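Local coordinates for protein aminotransferase TlmJ (Streptoalloteichus hindustanus, PDB 5UID) that probably transfers amino groups with pyridoxal 5'-phosphate as cofactor, as a DegT/DnrJ/EryC1-family aminotransferase, at residues R100-D105 against A119-P124. Numbering follows the deposited sequence.
Sequences RPVFCD and AEKLGP
Lys121 lays the methylenes of its side chain over Val102, Cys104 and the carbonyl oxygen of Phe103, and this one residue makes every close approach to the strand. Its CB meets Val102 CG1 at 3.8 Å, the two side chains meeting at a slant. Val102 CG1 stands anti to the backbone N (chi1 178°), which aims this methyl at the loop. One carbon further out, Lys121 CG packs on Cys104 CB at 3.6 Å. A bend at chi2 (-61°) then turns the chain across the Phe103 carbonyl, where Lys121 CE lies 3.4 Å from Phe103 O. The contact is van der Waals in kind, without a hydrogen bond across it. With alanine in place of Lys121, Cys104 CB and the Phe103 carbonyl would probably lose the methylenes that cover them. Lys121 sits in a type I turn from Ala119 to Leu122, closed by the 3.2 Å bond from Leu122 N to Ala119 O. The turn begins in helix 115-119, within the beta-alpha-beta crossover from edge strand 100-104 to parallel strand 126-132. Between these strands in the mainly parallel sheet lies strand 79-83, whose Val81 also touches Lys121, while the Phe103 side chain, on the side turned away from the loop, touches Ala91 of helix 88-95.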
loop_
_atom_site.group_PDB
_atom_site.type_symbol
_atom_site.label_atom_id
_atom_site.label_comp_id
_atom_site.label_asym_id
_atom_site.label_seq_id
_atom_site.Cartn_x
_atom_site.Cartn_y
_atom_site.Cartn_z
ATOM N N ARG A 100 -6.695 -1.120 -23.393
ATOM C CA ARG A 100 -5.860 -0.188 -24.134
ATOM C C ARG A 100 -6.138 1.234 -23.677
ATOM O O ARG A 100 -7.265 1.723 -23.858
ATOM C CB ARG A 100 -6.115 -0.319 -25.631
ATOM C CG ARG A 100 -5.375 0.694 -26.484
ATOM C CD ARG A 100 -5.527 0.373 -27.965
ATOM N NE ARG A 100 -4.874 1.366 -28.812
ATOM C CZ ARG A 100 -5.514 2.339 -29.453
ATOM N NH1 ARG A 100 -6.831 2.451 -29.350
ATOM N NH2 ARG A 100 -4.837 3.200 -30.201
ATOM N N PRO A 101 -5.167 1.929 -23.082
ATOM C CA PRO A 101 -5.365 3.347 -22.744
ATOM C C PRO A 101 -5.383 4.189 -24.012
ATOM O O PRO A 101 -4.431 4.172 -24.794
ATOM C CB PRO A 101 -4.153 3.680 -21.863
ATOM C CG PRO A 101 -3.530 2.355 -21.505
ATOM C CD PRO A 101 -3.858 1.432 -22.633
ATOM N N VAL A 102 -6.470 4.927 -24.211
ATOM C CA VAL A 102 -6.654 5.765 -25.392
ATOM C C VAL A 102 -6.525 7.215 -24.949
ATOM O O VAL A 102 -7.429 7.761 -24.304
ATOM C CB VAL A 102 -8.004 5.505 -26.072
ATOM C CG1 VAL A 102 -8.184 6.435 -27.264
ATOM C CG2 VAL A 102 -8.100 4.050 -26.508
ATOM N N PHE A 103 -5.407 7.846 -25.298
ATOM C CA PHE A 103 -5.109 9.181 -24.804
ATOM C C PHE A 103 -5.803 10.250 -25.639
ATOM O O PHE A 103 -5.846 10.173 -26.870
ATOM C CB PHE A 103 -3.599 9.420 -24.795
ATOM C CG PHE A 103 -2.847 8.489 -23.886
ATOM C CD1 PHE A 103 -2.994 8.577 -22.513
ATOM C CD2 PHE A 103 -1.992 7.531 -24.405
ATOM C CE1 PHE A 103 -2.307 7.721 -21.671
ATOM C CE2 PHE A 103 -1.298 6.672 -23.571
ATOM C CZ PHE A 103 -1.458 6.767 -22.202
ATOM N N CYS A 104 -6.351 11.253 -24.957
ATOM C CA CYS A 104 -6.966 12.398 -25.607
ATOM C C CYS A 104 -6.155 13.656 -25.321
ATOM O O CYS A 104 -5.332 13.701 -24.401
ATOM C CB CYS A 104 -8.419 12.587 -25.151
ATOM S SG CYS A 104 -8.625 13.227 -23.472
ATOM N N ASP A 105 -6.396 14.683 -26.129
ATOM C CA ASP A 105 -5.643 15.923 -26.049
ATOM C C ASP A 105 -6.138 16.776 -24.881
ATOM O O ASP A 105 -7.108 16.442 -24.193
ATOM C CB ASP A 105 -5.743 16.682 -27.368
ATOM C CG ASP A 105 -4.471 17.430 -27.704
ATOM O OD1 ASP A 105 -3.634 17.607 -26.793
ATOM O OD2 ASP A 105 -4.308 17.836 -28.873
ATOM N N ALA A 119 -14.602 13.321 -26.353
ATOM C CA ALA A 119 -15.534 12.755 -27.323
ATOM C C ALA A 119 -14.821 12.255 -28.573
ATOM O O ALA A 119 -15.245 11.259 -29.170
ATOM C CB ALA A 119 -16.594 13.789 -27.700
ATOM N N GLU A 120 -13.739 12.923 -28.980
ATOM C CA GLU A 120 -13.029 12.521 -30.188
ATOM C C GLU A 120 -12.358 11.161 -30.043
ATOM O O GLU A 120 -12.024 10.538 -31.056
ATOM C CB GLU A 120 -11.989 13.581 -30.563
ATOM C CG GLU A 120 -11.483 13.473 -31.994
ATOM C CD GLU A 120 -10.311 14.393 -32.270
ATOM O OE1 GLU A 120 -9.870 15.094 -31.334
ATOM O OE2 GLU A 120 -9.829 14.413 -33.423
ATOM N N LYS A 121 -12.160 10.686 -28.817
ATOM C CA LYS A 121 -11.548 9.388 -28.576
ATOM C C LYS A 121 -12.547 8.335 -28.116
ATOM O O LYS A 121 -12.159 7.179 -27.922
ATOM C CB LYS A 121 -10.419 9.517 -27.548
ATOM C CG LYS A 121 -9.311 10.472 -27.965
ATOM C CD LYS A 121 -8.629 10.006 -29.241
ATOM C CE LYS A 121 -7.547 10.981 -29.678
ATOM N NZ LYS A 121 -6.903 10.550 -30.950
ATOM N N LEU A 122 -13.815 8.697 -27.936
ATOM C CA LEU A 122 -14.826 7.715 -27.572
ATOM C C LEU A 122 -15.136 6.810 -28.757
ATOM O O LEU A 122 -15.181 7.258 -29.906
ATOM C CB LEU A 122 -16.102 8.409 -27.097
ATOM C CG LEU A 122 -16.016 9.257 -25.827
ATOM C CD1 LEU A 122 -17.375 9.856 -25.505
ATOM C CD2 LEU A 122 -15.497 8.431 -24.661
ATOM N N GLY A 123 -15.356 5.528 -28.473
ATOM C CA GLY A 123 -15.648 4.564 -29.507
ATOM C C GLY A 123 -16.442 3.377 -29.000
ATOM O O GLY A 123 -16.908 3.351 -27.857
ATOM N N PRO A 124 -16.616 2.367 -29.856
ATOM C CA PRO A 124 -17.367 1.171 -29.438
ATOM C C PRO A 124 -16.731 0.424 -28.280
ATOM O O PRO A 124 -17.448 -0.220 -27.504
ATOM C CB PRO A 124 -17.392 0.312 -30.710
ATOM C CG PRO A 124 -17.160 1.272 -31.833
ATOM C CD PRO A 124 -16.245 2.322 -31.282
#